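Local coordinates for protein ORF10 (Moritella marina, PDB 6RIW) that forms the ketosynthase-chain length factor didomain of a polyunsaturated fatty acid synthase and probably catalyses the condensation step that lengthens the acyl chain, at residues I281-K286 with K380-L385; A318-S323 with V448-T453; G264-K269 with A373-M378; A5-A10 with S272-D277; S198-V203 with A433-F438. All blocks are in the same frame, centred on the assembly; numbering follows the deposited sequence.

How the interactions relate
All five interactions lie in the ketosynthase half of the didomain, with centres about 9 to 19 Å apart. Interactions 1 and 3 share helix 374-387, which packs on strands 283-292 and 259-270. Strand 4-12, used by interaction 4, runs between those two strands. Strand 443-450 of interaction 2 pairs with strand 283-292 on one side and with strand 432-439 of interaction 5 on the other. Along the chain interaction 4 closes before interaction 1 opens, while interaction 5 spans both 1 and 3. Segments spread from residue 5 to residue 453 thus meet in one part of the ketosynthase, consistent with the layered thiolase fold.

Interaction 1: residues I281-K286 with K380-L385; sequences IYAIIK and KAMLAL. With MG (magnesium ion), chain B.
The Tyr282 ring meets Leu383 obliquely: its CD2 lies 4.2 Å from Leu383 CD2, and the two side chains run side by side in the same direction. The ring also packs edge-to-face with His280 and touches Ile9 of strand 4-12, and its hydroxyl is hydrogen-bonded to Asp103. The second apolar contact is closer. Met382 has CG anti to its carbonyl carbon (chi1 -66°) and an extended chain beyond, which lays the start of the side chain on Ala283. Ala283 CB is 3.8 Å from Met382 CG. The rest of the methionine runs on to Val6 of strand 4-12 and Leu449 of strand 443-450, so helix 374-387 rests on several strands at once. No direct hydrogen bond crosses between 281-286 and 380-385. Instead, two backbone acceptors come near each other, Tyr282 O and Met382 O 3.8 Å apart. One water sits between them and donates to both, at 2.7 Å from Tyr282 O and 2.8 Å from Met382 O. At the far end of the strand segment, Lys286 O binds a magnesium ion at 2.2 Å. Met1 O and a water are further ligands of that ion. The chemistry is therefore divided. Carbon contacts hold the helix against the strand, a water supplies the protons that two carbonyl oxygens cannot give each other, and the metal draws on a backbone oxygen, so that site probably depends more on the path of the chain than on the lysine side chain.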
# COMPACT_ATOMS: atom_id res chain seq x y z
N ILE A 281 1.63 -31.24 1.02
CA ILE A 281 0.78 -30.34 1.81
C ILE A 281 1.46 -30.05 3.13
O ILE A 281 1.72 -30.96 3.92
CB ILE A 281 -0.62 -30.96 2.01
CG1 ILE A 281 -1.30 -31.17 0.65
CG2 ILE A 281 -1.46 -30.09 2.91
CD1 ILE A 281 -2.64 -31.89 0.74
N TYR A 282 1.75 -28.76 3.39
CA TYR A 282 2.35 -28.37 4.66
C TYR A 282 1.30 -28.27 5.76
O TYR A 282 1.59 -28.56 6.93
CB TYR A 282 3.03 -27.01 4.54
CG TYR A 282 4.37 -27.02 3.84
CD1 TYR A 282 4.45 -26.87 2.47
CD2 TYR A 282 5.54 -27.15 4.56
CE1 TYR A 282 5.65 -26.85 1.82
CE2 TYR A 282 6.77 -27.14 3.92
CZ TYR A 282 6.81 -26.99 2.55
OH TYR A 282 8.02 -26.97 1.90
N ALA A 283 0.11 -27.81 5.42
CA ALA A 283 -0.92 -27.58 6.41
C ALA A 283 -2.20 -27.28 5.65
O ALA A 283 -2.18 -27.01 4.44
CB ALA A 283 -0.57 -26.43 7.36
N ILE A 284 -3.31 -27.33 6.37
CA ILE A 284 -4.63 -27.01 5.85
C ILE A 284 -5.08 -25.69 6.47
O ILE A 284 -5.01 -25.52 7.70
CB ILE A 284 -5.65 -28.13 6.15
CG1 ILE A 284 -5.23 -29.47 5.49
CG2 ILE A 284 -7.07 -27.68 5.78
CD1 ILE A 284 -5.52 -29.59 4.00
N ILE A 285 -5.51 -24.75 5.63
CA ILE A 285 -6.19 -23.56 6.12
C ILE A 285 -7.67 -23.93 6.20
O ILE A 285 -8.33 -24.14 5.18
CB ILE A 285 -5.95 -22.34 5.21
CG1 ILE A 285 -4.44 -22.03 5.14
CG2 ILE A 285 -6.71 -21.14 5.76
CD1 ILE A 285 -4.07 -21.01 4.08
N LYS A 286 -8.17 -24.05 7.43
CA LYS A 286 -9.52 -24.52 7.66
C LYS A 286 -10.53 -23.40 7.52
O LYS A 286 -11.68 -23.63 7.12
CB LYS A 286 -9.63 -25.15 9.06
CG LYS A 286 -10.86 -26.03 9.28
CD LYS A 286 -10.78 -27.35 8.49
CE LYS A 286 -12.10 -28.11 8.57
NZ LYS A 286 -13.28 -27.21 8.30
N LYS A 380 5.82 -20.48 11.19
CA LYS A 380 6.05 -21.18 12.44
C LYS A 380 4.90 -22.12 12.77
O LYS A 380 5.11 -23.29 13.13
CB LYS A 380 6.25 -20.16 13.57
CG LYS A 380 6.42 -20.76 14.97
CD LYS A 380 6.75 -19.67 15.99
CE LYS A 380 6.49 -20.13 17.42
NZ LYS A 380 6.41 -18.96 18.35
N ALA A 381 3.66 -21.64 12.64
CA ALA A 381 2.51 -22.46 13.01
C ALA A 381 2.35 -23.64 12.05
O ALA A 381 2.08 -24.77 12.49
CB ALA A 381 1.24 -21.61 13.05
N MET A 382 2.50 -23.41 10.74
CA MET A 382 2.36 -24.51 9.80
C MET A 382 3.46 -25.55 9.96
O MET A 382 3.20 -26.75 9.81
CB MET A 382 2.34 -24.00 8.36
CG MET A 382 1.13 -23.15 8.05
SD MET A 382 1.28 -22.38 6.43
CE MET A 382 -0.01 -21.12 6.61
N LEU A 383 4.69 -25.12 10.23
CA LEU A 383 5.75 -26.09 10.46
C LEU A 383 5.54 -26.83 11.78
O LEU A 383 5.83 -28.03 11.88
CB LEU A 383 7.13 -25.42 10.43
CG LEU A 383 7.59 -24.97 9.03
CD1 LEU A 383 8.95 -24.26 9.09
CD2 LEU A 383 7.62 -26.13 8.04
N ALA A 384 5.04 -26.13 12.80
CA ALA A 384 4.77 -26.77 14.09
C ALA A 384 3.65 -27.80 13.97
O ALA A 384 3.70 -28.86 14.60
CB ALA A 384 4.39 -25.72 15.13
N LEU A 385 2.61 -27.49 13.18
CA LEU A 385 1.52 -28.43 12.96
C LEU A 385 2.00 -29.69 12.25
O LEU A 385 1.54 -30.79 12.55
CB LEU A 385 0.40 -27.77 12.15
CG LEU A 385 -0.53 -26.83 12.93
CD1 LEU A 385 -1.26 -25.85 11.97
CD2 LEU A 385 -1.52 -27.61 13.77
MG MG B . -12.88 -24.13 5.33
O HOH W 1 4.10 -28.64 7.95
O HOH W 2 -10.95 -23.41 4.09

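Interaction 2: residues A318-S323 with V448-T453; sequences ADVDPS and VLQQPT
Val448 carries CG1 anti to its backbone N (chi1 -174°), with CG2 anti to the carbonyl carbon, and this turns the fork of the valine onto Ala318. Ala318 CB approaches Val448 CB to 3.9 Å, and both methyls lie almost as near. Val320 has CG1 anti to N too (chi1 159°), which places CG2 towards the end of Gln450. There Val320 CG2 is 3.8 Å from Gln450 NE2, as the two side chains pass in opposite directions. This is packing of a methyl on an amide, not a polar bond. Gln450 NE2 has a weak hydrogen bond to Thr432 OG1. Local bonds shape the segment 318-323. Asp319, with positive phi, is the C-prime residue of a Schellman motif that closes helix 304-318. Asp321 then forms an Asx turn: its OD1 accepts from Ser323 N at 2.9 Å. Ser323 OG bonds to the same Asp321 OD1 at 2.7 Å, and both donors come from one face of the carboxylate. The contact thus sets the end of helix 304-318 and the loop after it against strand 443-450, beside Lys286 of strand 283-292, whose amino group bonds to Ala318 O.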
# COMPACT_ATOMS: atom_id res chain seq x y z
N ALA A 318 -14.44 -21.43 9.79
CA ALA A 318 -13.74 -22.71 9.74
C ALA A 318 -14.66 -23.88 10.08
O ALA A 318 -14.31 -25.02 9.78
CB ALA A 318 -12.54 -22.70 10.71
N ASP A 319 -15.81 -23.60 10.68
CA ASP A 319 -16.68 -24.64 11.24
C ASP A 319 -15.91 -25.52 12.22
O ASP A 319 -16.01 -26.75 12.21
CB ASP A 319 -17.32 -25.48 10.12
CG ASP A 319 -18.72 -25.95 10.47
OD1 ASP A 319 -19.63 -25.82 9.61
OD2 ASP A 319 -18.92 -26.45 11.60
N VAL A 320 -15.14 -24.87 13.09
CA VAL A 320 -14.27 -25.55 14.04
C VAL A 320 -14.64 -25.10 15.44
O VAL A 320 -14.78 -23.90 15.70
CB VAL A 320 -12.78 -25.26 13.74
CG1 VAL A 320 -11.92 -25.51 14.96
CG2 VAL A 320 -12.32 -26.10 12.57
N ASP A 321 -14.81 -26.07 16.34
CA ASP A 321 -15.07 -25.76 17.74
C ASP A 321 -13.84 -25.11 18.37
O ASP A 321 -12.75 -25.71 18.36
CB ASP A 321 -15.44 -27.03 18.50
CG ASP A 321 -16.01 -26.75 19.88
OD1 ASP A 321 -15.64 -25.73 20.49
OD2 ASP A 321 -16.83 -27.56 20.37
N PRO A 322 -13.96 -23.92 18.95
CA PRO A 322 -12.79 -23.28 19.59
C PRO A 322 -12.22 -24.09 20.74
O PRO A 322 -11.10 -23.77 21.19
CB PRO A 322 -13.35 -21.94 20.07
CG PRO A 322 -14.59 -21.71 19.29
CD PRO A 322 -15.15 -23.05 18.93
N SER A 323 -12.94 -25.10 21.24
CA SER A 323 -12.40 -26.02 22.24
C SER A 323 -11.23 -26.83 21.72
O SER A 323 -10.44 -27.33 22.52
CB SER A 323 -13.48 -27.02 22.70
OG SER A 323 -14.70 -26.36 22.97
N VAL A 448 -7.43 -20.13 10.98
CA VAL A 448 -7.50 -21.42 11.67
C VAL A 448 -6.82 -22.45 10.79
O VAL A 448 -7.22 -22.66 9.63
CB VAL A 448 -8.96 -21.81 11.97
CG1 VAL A 448 -8.99 -23.10 12.81
CG2 VAL A 448 -9.65 -20.68 12.69
N LEU A 449 -5.75 -23.07 11.32
CA LEU A 449 -4.93 -24.00 10.57
C LEU A 449 -4.98 -25.38 11.22
O LEU A 449 -5.07 -25.50 12.45
CB LEU A 449 -3.47 -23.54 10.51
CG LEU A 449 -3.23 -22.06 10.26
CD1 LEU A 449 -1.73 -21.77 10.37
CD2 LEU A 449 -3.76 -21.73 8.87
N GLN A 450 -4.86 -26.42 10.39
CA GLN A 450 -4.83 -27.79 10.88
C GLN A 450 -3.70 -28.55 10.21
O GLN A 450 -3.22 -28.19 9.14
CB GLN A 450 -6.17 -28.49 10.64
CG GLN A 450 -7.28 -27.96 11.54
CD GLN A 450 -8.60 -28.71 11.37
OE1 GLN A 450 -8.85 -29.33 10.33
NE2 GLN A 450 -9.45 -28.65 12.38
N GLN A 451 -3.29 -29.64 10.86
CA GLN A 451 -2.22 -30.47 10.34
C GLN A 451 -2.57 -30.96 8.94
O GLN A 451 -3.75 -31.06 8.59
CB GLN A 451 -1.96 -31.65 11.28
CG GLN A 451 -3.15 -32.57 11.47
CD GLN A 451 -2.85 -33.69 12.46
OE1 GLN A 451 -3.37 -33.70 13.57
NE2 GLN A 451 -1.97 -34.61 12.06
N PRO A 452 -1.57 -31.23 8.10
CA PRO A 452 -1.86 -31.66 6.74
C PRO A 452 -2.54 -33.01 6.71
O PRO A 452 -2.30 -33.86 7.57
CB PRO A 452 -0.47 -31.73 6.08
CG PRO A 452 0.48 -31.87 7.21
CD PRO A 452 -0.12 -31.12 8.36
N THR A 453 -3.36 -33.22 5.69
CA THR A 453 -4.04 -34.50 5.51
C THR A 453 -4.44 -34.64 4.05
O THR A 453 -4.71 -33.64 3.37
CB THR A 453 -5.27 -34.63 6.41
OG1 THR A 453 -5.92 -35.88 6.15
CG2 THR A 453 -6.25 -33.49 6.14

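Interaction 3: residues G264-K269 with A373-M378; sequences GMMVLK and AGMPGM
Met375 packs tightly against the backbone of Gly264, and less closely against Met266. Its chain bends at chi2 (-36°) and again at chi3, which curls the terminal methyl back over the strand. Met375 CE lies 3.5 Å from Gly264 C, and the same CE is 3.6 Å from Met265 N. Nearer the helix, Met375 CG sits 3.8 Å from Gly264 CA. A side chain on Gly264 would clash here, because a CB there would come within 2.7 Å of Met375 CB, too close. The absence of one lets the helix come in close. The looser part lies further along the strand. Met266 SD is 4.1 Å from Met375 CE, where the two side chains cross at a slant. Met378 CE comes no nearer than 4.6 Å, to Met266 SD. That side is not open to solvent; Val203 of helix 198-211 packs on both Met266 and Met378. With an alanine at Met375, the contact with Met266 would be lost and a gap would probably open over the peptide between Gly264 and Met265. The axes of strand 264-269 and helix 374-378 approach to 8.5 Å at an angle of 53°. Helix 374-387 lies beside helix 198-211 and also touches strand 443-450. Such paired buried helices, with sheet strands packed against them, are characteristic of the thiolase fold, to which the ketosynthases belong.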
# COMPACT_ATOMS: atom_id res chain seq x y z
N GLY A 264 7.92 -12.98 2.71
CA GLY A 264 7.51 -14.37 2.73
C GLY A 264 6.49 -14.64 1.64
O GLY A 264 5.80 -13.73 1.18
N MET A 265 6.41 -15.90 1.24
CA MET A 265 5.42 -16.27 0.22
C MET A 265 4.93 -17.69 0.46
O MET A 265 5.72 -18.57 0.80
CB MET A 265 6.02 -16.15 -1.19
CG MET A 265 4.98 -16.17 -2.31
SD MET A 265 3.88 -14.72 -2.40
CE MET A 265 5.07 -13.35 -2.57
N MET A 266 3.64 -17.91 0.22
CA MET A 266 3.06 -19.25 0.27
C MET A 266 2.30 -19.54 -1.02
O MET A 266 1.75 -18.63 -1.65
CB MET A 266 2.11 -19.39 1.44
CG MET A 266 2.78 -19.64 2.78
SD MET A 266 1.66 -19.06 4.08
CE MET A 266 0.10 -19.37 3.26
N VAL A 267 2.25 -20.82 -1.40
CA VAL A 267 1.51 -21.28 -2.57
C VAL A 267 0.29 -22.04 -2.08
O VAL A 267 0.42 -22.98 -1.29
CB VAL A 267 2.37 -22.18 -3.49
CG1 VAL A 267 1.58 -22.52 -4.75
CG2 VAL A 267 3.68 -21.53 -3.83
N LEU A 268 -0.91 -21.64 -2.55
CA LEU A 268 -2.18 -22.17 -2.08
C LEU A 268 -2.96 -22.84 -3.20
O LEU A 268 -3.04 -22.31 -4.32
CB LEU A 268 -3.06 -21.06 -1.48
CG LEU A 268 -2.43 -20.17 -0.42
CD1 LEU A 268 -3.44 -19.14 0.07
CD2 LEU A 268 -1.92 -21.01 0.74
N LYS A 269 -3.60 -23.97 -2.89
CA LYS A 269 -4.52 -24.62 -3.81
C LYS A 269 -5.70 -25.17 -3.01
O LYS A 269 -5.59 -25.42 -1.81
CB LYS A 269 -3.85 -25.77 -4.59
CG LYS A 269 -2.84 -25.31 -5.66
CD LYS A 269 -2.00 -26.49 -6.18
CE LYS A 269 -2.84 -27.48 -6.99
NZ LYS A 269 -1.98 -28.36 -7.86
N ALA A 373 4.72 -9.22 8.97
CA ALA A 373 4.81 -9.84 10.30
C ALA A 373 4.08 -11.17 10.36
O ALA A 373 4.50 -12.09 11.08
CB ALA A 373 4.26 -8.89 11.37
N GLY A 374 2.96 -11.29 9.65
CA GLY A 374 2.25 -12.55 9.69
C GLY A 374 2.99 -13.69 9.01
O GLY A 374 2.70 -14.86 9.31
N MET A 375 3.92 -13.40 8.10
CA MET A 375 4.60 -14.48 7.39
C MET A 375 5.38 -15.40 8.32
O MET A 375 5.16 -16.62 8.28
CB MET A 375 5.48 -13.92 6.27
CG MET A 375 4.73 -13.33 5.03
SD MET A 375 3.22 -14.13 4.50
CE MET A 375 3.87 -15.61 3.76
N PRO A 376 6.30 -14.92 9.17
CA PRO A 376 6.97 -15.86 10.10
C PRO A 376 6.01 -16.51 11.08
O PRO A 376 6.23 -17.67 11.47
CB PRO A 376 8.01 -14.99 10.81
CG PRO A 376 7.52 -13.59 10.67
CD PRO A 376 6.83 -13.54 9.34
N GLY A 377 4.97 -15.79 11.51
CA GLY A 377 3.98 -16.40 12.40
C GLY A 377 3.29 -17.58 11.75
O GLY A 377 3.22 -18.68 12.33
N MET A 378 2.77 -17.39 10.53
CA MET A 378 2.10 -18.48 9.83
C MET A 378 3.08 -19.60 9.50
O MET A 378 2.72 -20.78 9.56
CB MET A 378 1.42 -17.98 8.56
CG MET A 378 0.23 -17.07 8.79
SD MET A 378 -0.63 -16.63 7.26
CE MET A 378 0.51 -15.41 6.58

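Interaction 4: residues A5-A10 with S272-D277; sequences AVVGIA and SDAVRD
Ala5 and Ala274 bring strand and helix to a CA-to-CA distance of 6.6 Å, just before a classic beta bulge, where Val7 and Gly8 together sit opposite Val267. Small side chains do the touching. Ala274 CB is 3.7 Å from Ala5 CB. It also meets the next residue on that side of the strand, with Val7 CG1 at 4.0 Å. One methyl of the helix thus rests against two side chains, while Val6 between them points away and touches Met382 of helix 374-387. Val7 has CG1 anti to its carbonyl carbon (chi1 -57°), which aims that branch at the helix. The outer side of the helix is polar. Arg276 grips Asp277 side-on: NE meets Asp277 OD1 at 2.8 Å, and NH2 meets Asp277 OD2 at 3.1 Å. Both oxygens lie near the guanidinium plane. One face of that group covers Asp273 CA, and Asp273 adds a charge contact to the network. Asp277 OD2 has a second partner in Lys269, which ties the helix to strand 259-270. Helix 271-277 comes between strands 259-270 and 283-292 in the chain. Strand 4-12 pairs antiparallel with both, and the helix packs at its start, in the thiolase-type ketosynthase fold.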
# COMPACT_ATOMS: atom_id res chain seq x y z
N ALA A 5 -5.10 -26.02 0.82
CA ALA A 5 -3.81 -26.63 1.12
C ALA A 5 -2.69 -25.63 0.85
O ALA A 5 -2.69 -24.98 -0.20
CB ALA A 5 -3.59 -27.89 0.29
N VAL A 6 -1.77 -25.50 1.80
CA VAL A 6 -0.50 -24.82 1.58
C VAL A 6 0.48 -25.82 0.98
O VAL A 6 0.85 -26.80 1.63
CB VAL A 6 0.05 -24.24 2.89
CG1 VAL A 6 1.32 -23.40 2.61
CG2 VAL A 6 -1.03 -23.43 3.59
N VAL A 7 0.92 -25.57 -0.26
CA VAL A 7 1.74 -26.54 -0.97
C VAL A 7 3.15 -26.03 -1.25
O VAL A 7 3.95 -26.76 -1.85
CB VAL A 7 1.07 -27.00 -2.28
CG1 VAL A 7 -0.31 -27.58 -1.96
CG2 VAL A 7 0.93 -25.83 -3.29
N GLY A 8 3.48 -24.81 -0.82
CA GLY A 8 4.82 -24.30 -0.99
C GLY A 8 5.02 -23.12 -0.07
O GLY A 8 4.07 -22.37 0.17
N ILE A 9 6.23 -22.96 0.48
CA ILE A 9 6.52 -21.89 1.44
C ILE A 9 7.92 -21.37 1.17
O ILE A 9 8.82 -22.14 0.83
CB ILE A 9 6.43 -22.37 2.91
CG1 ILE A 9 5.10 -23.06 3.19
CG2 ILE A 9 6.65 -21.21 3.88
CD1 ILE A 9 4.87 -23.37 4.66
N ALA A 10 8.10 -20.05 1.34
CA ALA A 10 9.44 -19.49 1.28
C ALA A 10 9.52 -18.29 2.22
O ALA A 10 8.52 -17.63 2.52
CB ALA A 10 9.82 -19.09 -0.14
N SER A 272 -8.81 -30.35 -2.77
CA SER A 272 -9.16 -31.34 -3.80
C SER A 272 -8.13 -31.37 -4.92
O SER A 272 -7.71 -32.45 -5.36
CB SER A 272 -10.55 -31.03 -4.38
OG SER A 272 -10.59 -29.71 -4.88
N ASP A 273 -7.69 -30.20 -5.39
CA ASP A 273 -6.70 -30.16 -6.47
C ASP A 273 -5.33 -30.59 -5.97
O ASP A 273 -4.57 -31.24 -6.69
CB ASP A 273 -6.63 -28.76 -7.08
CG ASP A 273 -7.95 -28.32 -7.73
OD1 ASP A 273 -8.83 -29.18 -7.97
OD2 ASP A 273 -8.11 -27.11 -8.01
N ALA A 274 -4.98 -30.22 -4.73
CA ALA A 274 -3.67 -30.58 -4.20
C ALA A 274 -3.54 -32.09 -4.03
O ALA A 274 -2.48 -32.66 -4.30
CB ALA A 274 -3.42 -29.87 -2.86
N VAL A 275 -4.61 -32.74 -3.57
CA VAL A 275 -4.56 -34.20 -3.42
C VAL A 275 -4.53 -34.87 -4.78
O VAL A 275 -3.76 -35.81 -5.01
CB VAL A 275 -5.74 -34.68 -2.55
CG1 VAL A 275 -5.85 -36.20 -2.60
CG2 VAL A 275 -5.56 -34.21 -1.12
N ARG A 276 -5.35 -34.37 -5.72
CA ARG A 276 -5.37 -34.92 -7.07
C ARG A 276 -4.01 -34.84 -7.74
O ARG A 276 -3.57 -35.79 -8.41
CB ARG A 276 -6.44 -34.20 -7.90
CG ARG A 276 -6.46 -34.50 -9.39
CD ARG A 276 -7.21 -33.41 -10.17
NE ARG A 276 -6.43 -32.16 -10.24
CZ ARG A 276 -6.95 -30.96 -10.47
NH1 ARG A 276 -8.25 -30.81 -10.68
NH2 ARG A 276 -6.15 -29.89 -10.50
N ASP A 277 -3.30 -33.72 -7.56
CA ASP A 277 -2.05 -33.48 -8.28
C ASP A 277 -0.83 -34.00 -7.54
O ASP A 277 0.28 -33.88 -8.07
CB ASP A 277 -1.89 -31.98 -8.58
CG ASP A 277 -3.00 -31.43 -9.48
OD1 ASP A 277 -3.59 -32.21 -10.25
OD2 ASP A 277 -3.29 -30.22 -9.42

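Interaction 5: residues S198-V203 with A433-F438; sequences SSCYSV and AGVSVF
Cys200 overlaps Val437 with both atoms of its side chain. Cys200 CB is 3.5 Å from Val437 CG2, and SG is as close to that same methyl. The contact belongs to the thiolase fold of the ketosynthase, where helix 198-211 is buried against strand 432-439. In this family that helix generally follows the active-site cysteine. The sulfur of Cys200 stands anti to its carbonyl carbon (chi1 -61°), which carries it out towards the strand. Val437 has CG2 between its backbone N and carbonyl carbon, presenting that methyl to the cysteine; CG1 is 4.0 Å from Cys200 SG. Two residues earlier on the strand, Val435 points the same way, with CG1 4.3 Å from Cys200 SG. Ser436 and Phe438 face the other side, towards helix 304-318. Cys200 also touches Ala445 of strand 443-450 and Met378 of helix 374-387, so apolar groups reach it from several elements. The first helical turn is fixed by serines. Ser198 OG bonds to Ala194 N, and Ser199 OG bonds to Thr371 O. Ser198 O accepts twice, from Ser202 N and from Ser202 OG, which arrive at opposite faces of its carbonyl plane; Ser202 OG is 2.9 Å from Ser198 O.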
# COMPACT_ATOMS: atom_id res chain seq x y z
N SER A 198 -1.28 -7.35 7.19
CA SER A 198 -1.34 -7.51 5.74
C SER A 198 -1.03 -8.93 5.28
O SER A 198 -1.59 -9.38 4.27
CB SER A 198 -0.37 -6.55 5.04
OG SER A 198 -0.59 -5.22 5.45
N SER A 199 -0.13 -9.65 5.96
CA SER A 199 0.20 -11.01 5.53
C SER A 199 -1.01 -11.93 5.61
O SER A 199 -1.26 -12.75 4.71
CB SER A 199 1.35 -11.59 6.36
OG SER A 199 2.56 -10.86 6.18
N CYS A 200 -1.78 -11.84 6.69
CA CYS A 200 -2.93 -12.72 6.81
C CYS A 200 -4.12 -12.22 6.01
O CYS A 200 -4.94 -13.04 5.58
CB CYS A 200 -3.32 -12.88 8.27
SG CYS A 200 -1.92 -13.63 9.20
N TYR A 201 -4.23 -10.91 5.80
CA TYR A 201 -5.19 -10.41 4.81
C TYR A 201 -4.92 -11.00 3.43
O TYR A 201 -5.84 -11.43 2.73
CB TYR A 201 -5.16 -8.89 4.75
CG TYR A 201 -6.11 -8.26 5.76
CD1 TYR A 201 -5.90 -8.40 7.12
CD2 TYR A 201 -7.23 -7.53 5.34
CE1 TYR A 201 -6.76 -7.84 8.06
CE2 TYR A 201 -8.11 -6.98 6.26
CZ TYR A 201 -7.86 -7.14 7.62
OH TYR A 201 -8.71 -6.59 8.55
N SER A 202 -3.65 -11.01 3.01
CA SER A 202 -3.31 -11.55 1.69
C SER A 202 -3.66 -13.04 1.59
O SER A 202 -4.20 -13.49 0.57
CB SER A 202 -1.82 -11.34 1.40
OG SER A 202 -1.54 -9.95 1.40
N VAL A 203 -3.34 -13.81 2.63
CA VAL A 203 -3.63 -15.25 2.59
C VAL A 203 -5.14 -15.49 2.55
O VAL A 203 -5.64 -16.27 1.72
CB VAL A 203 -2.96 -15.96 3.78
CG1 VAL A 203 -3.50 -17.39 3.94
CG2 VAL A 203 -1.44 -15.95 3.57
N ALA A 433 -4.23 -25.00 15.11
CA ALA A 433 -3.58 -23.78 15.55
C ALA A 433 -4.33 -22.56 15.02
O ALA A 433 -4.92 -22.61 13.95
CB ALA A 433 -2.11 -23.73 15.08
N GLY A 434 -4.30 -21.48 15.79
CA GLY A 434 -4.75 -20.19 15.33
C GLY A 434 -3.56 -19.28 15.06
O GLY A 434 -2.50 -19.45 15.65
N VAL A 435 -3.73 -18.33 14.14
CA VAL A 435 -2.76 -17.26 13.95
C VAL A 435 -3.51 -15.94 13.95
O VAL A 435 -4.48 -15.78 13.20
CB VAL A 435 -1.95 -17.41 12.64
CG1 VAL A 435 -0.94 -16.26 12.51
CG2 VAL A 435 -1.25 -18.74 12.57
N SER A 436 -3.08 -15.01 14.79
CA SER A 436 -3.71 -13.70 14.93
C SER A 436 -2.75 -12.60 14.51
O SER A 436 -1.56 -12.64 14.84
CB SER A 436 -4.20 -13.45 16.38
OG SER A 436 -4.93 -14.56 16.88
N VAL A 437 -3.27 -11.60 13.79
CA VAL A 437 -2.53 -10.37 13.53
C VAL A 437 -3.49 -9.20 13.69
O VAL A 437 -4.60 -9.22 13.15
CB VAL A 437 -1.84 -10.35 12.14
CG1 VAL A 437 -0.64 -11.29 12.13
CG2 VAL A 437 -2.81 -10.76 11.03
N PHE A 438 -3.06 -8.19 14.45
CA PHE A 438 -3.89 -7.02 14.77
C PHE A 438 -3.12 -5.74 14.41
O PHE A 438 -2.32 -5.25 15.20
CB PHE A 438 -4.29 -7.04 16.24
CG PHE A 438 -4.96 -8.32 16.69
CD1 PHE A 438 -5.99 -8.89 15.95
CD2 PHE A 438 -4.58 -8.94 17.88
CE1 PHE A 438 -6.63 -10.05 16.37
CE2 PHE A 438 -5.21 -10.10 18.31
CZ PHE A 438 -6.23 -10.66 17.55